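Local atomic coordinates of protein YrdA (Escherichia coli, PDB entry 3TIO), a protein that probably binds zinc as a trimeric homologue of the gamma-class carbonic anhydrases, its chain wound into a left-handed parallel beta-helix. Residues A[59-64]-A[88-93]; A[97-102]-A[109-114]. The protein carries 1 engineered substitution. All blocks are in the same frame, centred on the assembly; numbering follows the deposited sequence.

Contact 1: residues A[59-64]-A[88-93]; sequences IQDGSM and VGHKVM. With ZN (zinc ion), chain I; PO4 (phosphate ion), chain H.
Gln60 N donates to Val88 O (2.9 Å) and Met64 N to Val92 O (2.9 Å), two backbone bonds at the strand ends. Between them Lys91 N reaches Asp61 O, and Ser63 OG, beside its own backbone N (chi1 -70°), donates to Gln60 O (2.9 Å) while accepting from Val92 N (3.3 Å). Without this hydroxyl, as with an alanine here, Val92 N would probably lose this acceptor and Gln60 O one of its two donors. Both segments make a type II turn, Gln60 to Ser63 and Gly89 to Val92, at equivalent corners of successive coils of the left-handed beta-helix. Gln60 OE1 sits 3.1 Å above one face of the His90 imidazole, toward the rim, the amide almost perpendicular to the ring; a water links OE1 to His90 N, and Gln60 NE2 bonds Asn58 OD1. Asp61 OD1, at the ring edge, takes a weak bond from ND1; its salt bridge is to Arg45 of the second subunit. His90 NE2 binds zinc at 2.1 Å, with His66, His69 and His95 of that subunit. Lys91 NZ bonds phosphate O1 (2.9 Å) and Gly62 O of the second subunit. Apolar contacts close both ends: Ile59 CD1 on Val88 CG2, Met64 SD beside Met93 CE (3.5 Å).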
loop_
_atom_site.group_PDB
_atom_site.type_symbol
_atom_site.label_atom_id
_atom_site.label_comp_id
_atom_site.label_asym_id
_atom_site.label_seq_id
_atom_site.Cartn_x
_atom_site.Cartn_y
_atom_site.Cartn_z
ATOM N N ILE A 59 4.987 14.082 -2.671
ATOM C CA ILE A 59 4.058 12.983 -2.433
ATOM C C ILE A 59 4.887 11.759 -2.805
ATOM O O ILE A 59 5.062 11.442 -3.982
ATOM C CB ILE A 59 2.811 13.069 -3.340
ATOM C CG1 ILE A 59 2.112 14.427 -3.154
ATOM C CG2 ILE A 59 1.861 11.923 -3.013
ATOM C CD1 ILE A 59 1.728 14.752 -1.715
ATOM N N GLN A 60 5.404 11.080 -1.785
ATOM C CA GLN A 60 6.283 9.939 -2.002
ATOM C C GLN A 60 5.667 8.635 -2.506
ATOM O O GLN A 60 4.453 8.428 -2.433
ATOM C CB GLN A 60 7.112 9.716 -0.738
ATOM C CG GLN A 60 8.062 10.887 -0.492
ATOM C CD GLN A 60 8.865 10.743 0.776
ATOM O OE1 GLN A 60 9.542 9.740 0.980
ATOM N NE2 GLN A 60 8.803 11.752 1.636
ATOM N N ASP A 61 6.549 7.779 -3.022
ATOM C CA ASP A 61 6.213 6.493 -3.633
ATOM C C ASP A 61 5.112 5.685 -2.966
ATOM O O ASP A 61 5.152 5.445 -1.765
ATOM C CB ASP A 61 7.455 5.589 -3.705
ATOM C CG ASP A 61 8.729 6.346 -4.000
ATOM O OD1 ASP A 61 9.085 7.239 -3.204
ATOM O OD2 ASP A 61 9.385 6.029 -5.017
ATOM N N GLY A 62 4.143 5.249 -3.767
ATOM C CA GLY A 62 3.070 4.412 -3.258
ATOM C C GLY A 62 1.953 5.072 -2.481
ATOM O O GLY A 62 1.090 4.378 -1.940
ATOM N N SER A 63 1.956 6.398 -2.409
ATOM C CA SER A 63 0.902 7.092 -1.682
ATOM C C SER A 63 -0.404 7.036 -2.466
ATOM O O SER A 63 -0.394 6.856 -3.683
ATOM C CB SER A 63 1.300 8.546 -1.428
ATOM O OG SER A 63 2.356 8.619 -0.486
ATOM N N MET A 64 -1.520 7.185 -1.761
ATOM C CA MET A 64 -2.845 7.157 -2.369
ATOM C C MET A 64 -3.591 8.354 -1.797
ATOM O O MET A 64 -3.812 8.440 -0.586
ATOM C CB MET A 64 -3.557 5.848 -2.004
ATOM C CG MET A 64 -4.671 5.419 -2.958
ATOM S SD MET A 64 -6.155 6.439 -2.877
ATOM C CE MET A 64 -6.099 7.280 -4.459
ATOM N N VAL A 88 5.031 14.190 2.315
ATOM C CA VAL A 88 4.107 13.073 2.462
ATOM C C VAL A 88 4.915 11.809 2.194
ATOM O O VAL A 88 5.302 11.530 1.058
ATOM C CB VAL A 88 2.932 13.187 1.473
ATOM C CG1 VAL A 88 2.019 11.969 1.592
ATOM C CG2 VAL A 88 2.147 14.465 1.762
ATOM N N GLY A 89 5.172 11.063 3.267
ATOM C CA GLY A 89 5.973 9.851 3.191
ATOM C C GLY A 89 5.488 8.746 2.273
ATOM O O GLY A 89 4.364 8.770 1.782
ATOM N N HIS A 90 6.356 7.763 2.043
ATOM C CA HIS A 90 6.008 6.638 1.181
ATOM C C HIS A 90 4.765 5.929 1.693
ATOM O O HIS A 90 4.551 5.822 2.903
ATOM C CB HIS A 90 7.123 5.591 1.161
ATOM C CG HIS A 90 8.478 6.135 0.841
ATOM N ND1 HIS A 90 8.842 6.544 -0.422
ATOM C CD2 HIS A 90 9.576 6.284 1.617
ATOM C CE1 HIS A 90 10.109 6.918 -0.413
ATOM N NE2 HIS A 90 10.577 6.769 0.811
ATOM N N LYS A 91 3.959 5.434 0.759
ATOM C CA LYS A 91 2.764 4.662 1.085
ATOM C C LYS A 91 1.748 5.328 1.996
ATOM O O LYS A 91 0.984 4.642 2.675
ATOM C CB LYS A 91 3.165 3.324 1.717
ATOM C CG LYS A 91 3.727 2.298 0.752
ATOM C CD LYS A 91 4.044 1.007 1.496
ATOM C CE LYS A 91 4.332 -0.137 0.543
ATOM N NZ LYS A 91 3.131 -0.496 -0.253
ATOM N N VAL A 92 1.729 6.651 2.024
ATOM C CA VAL A 92 0.770 7.345 2.864
ATOM C C VAL A 92 -0.600 7.403 2.195
ATOM O O VAL A 92 -0.709 7.557 0.979
ATOM C CB VAL A 92 1.252 8.773 3.195
ATOM C CG1 VAL A 92 0.121 9.593 3.804
ATOM C CG2 VAL A 92 2.403 8.694 4.182
ATOM N N MET A 93 -1.635 7.259 3.013
ATOM C CA MET A 93 -3.023 7.294 2.568
ATOM C C MET A 93 -3.631 8.590 3.092
ATOM O O MET A 93 -3.740 8.768 4.304
ATOM C CB MET A 93 -3.774 6.097 3.158
ATOM C CG MET A 93 -5.279 6.072 2.927
ATOM S SD MET A 93 -5.748 5.302 1.383
ATOM C CE MET A 93 -6.545 6.703 0.561
HETATM ZN ZN ZN I . 12.531 7.056 1.413
HETATM P P PO4 H . 0.099 0.071 1.697
HETATM O O1 PO4 H . 0.301 0.114 0.141
HETATM O O2 PO4 H . 1.057 -1.020 2.320
HETATM O O3 PO4 H . 0.438 1.484 2.313
HETATM O O4 PO4 H . -1.397 -0.298 2.025
HETATM O O HOH W 1 9.042 8.745 3.502
#

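Contact 2: residues A[97-102]-A[109-114]; sequences CTIGNR and SILLDG
Leu111 meets two side chains of 97-102 inside the coil: its CB lies 3.9 Å from Cys97 SG, and its CD2 methyl lies 3.8 Å from Ile99 CD1. The isoleucine and leucine cross at about a right angle and touch through one methyl of each. Cys97 carries SG between its backbone N and carbonyl carbon (chi1 53°), which swings the sulfur toward the leucine, while its CB rests 3.6 Å from Leu112 O. No hydrogen bond joins the two segments; the contact is packing of the side chains of Cys97, Ile99 and Leu111, with Cys97 also against the backbone of 112-114. Gly114 N lies 4.3 Å from Cys97 CA, and at this glycine's backbone angles a CB would be jammed against the carbonyl O of Asp113. Outward, the backbone bonds run to neighbouring coils: Cys97 and Ile99 pair with Thr81, Thr98 with Ala115 and Val117. Asp113 OD1 accepts from Thr68 and, weakly, from His95, one of the zinc ligands. Leu94 of strand 93-95 packs on both Ile99 and Leu111, so strands 98-99 and 110-111, which belong to different parallel sheets of the left-handed beta-helix, share its hydrophobic interior.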
loop_
_atom_site.group_PDB
_atom_site.type_symbol
_atom_site.label_atom_id
_atom_site.label_comp_id
_atom_site.label_asym_id
_atom_site.label_seq_id
_atom_site.Cartn_x
_atom_site.Cartn_y
_atom_site.Cartn_z
ATOM N N CYS A 97 -8.675 15.094 3.903
ATOM C CA CYS A 97 -8.223 15.819 5.079
ATOM C C CYS A 97 -7.615 17.152 4.672
ATOM O O CYS A 97 -7.566 17.491 3.485
ATOM C CB CYS A 97 -7.192 14.989 5.846
ATOM S SG CYS A 97 -5.823 14.403 4.831
ATOM N N THR A 98 -7.166 17.910 5.668
ATOM C CA THR A 98 -6.544 19.206 5.432
ATOM C C THR A 98 -5.199 19.206 6.136
ATOM O O THR A 98 -5.123 18.948 7.335
ATOM C CB THR A 98 -7.393 20.358 6.003
ATOM O OG1 THR A 98 -8.668 20.380 5.352
ATOM C CG2 THR A 98 -6.690 21.693 5.787
ATOM N N ILE A 99 -4.139 19.479 5.388
ATOM C CA ILE A 99 -2.802 19.516 5.956
ATOM C C ILE A 99 -2.219 20.900 5.730
ATOM O O ILE A 99 -2.276 21.427 4.619
ATOM C CB ILE A 99 -1.888 18.457 5.301
ATOM C CG1 ILE A 99 -2.448 17.061 5.569
ATOM C CG2 ILE A 99 -0.475 18.583 5.837
ATOM C CD1 ILE A 99 -1.712 15.959 4.843
ATOM N N GLY A 100 -1.671 21.482 6.793
ATOM C CA GLY A 100 -1.088 22.808 6.706
ATOM C C GLY A 100 0.263 22.843 6.023
ATOM O O GLY A 100 0.555 22.026 5.152
ATOM N N ASN A 101 1.093 23.800 6.427
ATOM C CA ASN A 101 2.422 23.963 5.857
ATOM C C ASN A 101 3.493 23.352 6.749
ATOM O O ASN A 101 3.341 23.298 7.970
ATOM C CB ASN A 101 2.723 25.453 5.652
ATOM C CG ASN A 101 1.649 26.159 4.852
ATOM O OD1 ASN A 101 1.293 25.729 3.757
ATOM N ND2 ASN A 101 1.128 27.258 5.395
ATOM N N ARG A 102 4.575 22.897 6.127
ATOM C CA ARG A 102 5.697 22.301 6.842
ATOM C C ARG A 102 5.252 21.177 7.769
ATOM O O ARG A 102 5.407 21.253 8.988
ATOM C CB ARG A 102 6.441 23.378 7.636
ATOM C CG ARG A 102 6.935 24.539 6.775
ATOM C CD ARG A 102 7.650 25.590 7.618
ATOM N NE ARG A 102 6.778 26.132 8.653
ATOM C CZ ARG A 102 5.776 26.977 8.426
ATOM N NH1 ARG A 102 5.519 27.392 7.193
ATOM N NH2 ARG A 102 5.014 27.387 9.430
ATOM N N SER A 109 1.433 5.997 6.996
ATOM C CA SER A 109 0.352 6.553 7.802
ATOM C C SER A 109 -0.957 6.680 7.037
ATOM O O SER A 109 -0.975 6.681 5.803
ATOM C CB SER A 109 0.747 7.924 8.350
ATOM O OG SER A 109 1.822 7.801 9.262
ATOM N N ILE A 110 -2.050 6.791 7.786
ATOM C CA ILE A 110 -3.385 6.931 7.217
ATOM C C ILE A 110 -4.056 8.144 7.857
ATOM O O ILE A 110 -4.203 8.198 9.078
ATOM C CB ILE A 110 -4.260 5.680 7.504
ATOM C CG1 ILE A 110 -3.639 4.439 6.860
ATOM C CG2 ILE A 110 -5.670 5.900 6.980
ATOM C CD1 ILE A 110 -4.386 3.149 7.170
ATOM N N LEU A 111 -4.444 9.121 7.042
ATOM C CA LEU A 111 -5.120 10.320 7.540
ATOM C C LEU A 111 -6.533 10.300 6.975
ATOM O O LEU A 111 -6.728 10.328 5.755
ATOM C CB LEU A 111 -4.374 11.587 7.107
ATOM C CG LEU A 111 -3.204 12.034 7.998
ATOM C CD1 LEU A 111 -2.136 10.956 8.064
ATOM C CD2 LEU A 111 -2.620 13.327 7.452
ATOM N N LEU A 112 -7.520 10.247 7.865
ATOM C CA LEU A 112 -8.913 10.155 7.457
ATOM C C LEU A 112 -9.666 11.458 7.245
ATOM O O LEU A 112 -9.187 12.543 7.567
ATOM C CB LEU A 112 -9.668 9.265 8.445
ATOM C CG LEU A 112 -9.079 7.853 8.527
ATOM C CD1 LEU A 112 -9.782 7.055 9.617
ATOM C CD2 LEU A 112 -9.208 7.164 7.169
ATOM N N ASP A 113 -10.869 11.318 6.701
ATOM C CA ASP A 113 -11.728 12.445 6.377
ATOM C C ASP A 113 -11.957 13.439 7.502
ATOM O O ASP A 113 -12.222 13.063 8.642
ATOM C CB ASP A 113 -13.072 11.921 5.880
ATOM C CG ASP A 113 -12.919 10.963 4.723
ATOM O OD1 ASP A 113 -13.184 11.368 3.576
ATOM O OD2 ASP A 113 -12.522 9.808 4.968
ATOM N N GLY A 114 -11.855 14.718 7.162
ATOM C CA GLY A 114 -12.080 15.763 8.144
ATOM C C GLY A 114 -10.908 16.067 9.053
ATOM O O GLY A 114 -10.944 17.054 9.790
#

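The two contacts follow one another along the chain, their centres 12 Å apart, and are joined by the sheet that holds strands 93-95 and 110-111. Met93 of contact 1 probably bonds Leu111 and Ser109 of contact 2 through its backbone: Met93 O to Leu111 N is 2.8 Å, and Met93 N to Ser109 O is 2.9 Å. Contact 1 stacks successive coils, whereas contact 2 fills the interior between two sheets. Contact 1 supplies a zinc ligand; contact 2 lies farther off, the Leu112 side chain about 9 Å from a zinc. Both also touch the third subunit. Lys91 NZ of all three subunits, besides its bond to Gly62 O of a neighbouring subunit, reaches one phosphate, probably from the crystallisation liquor.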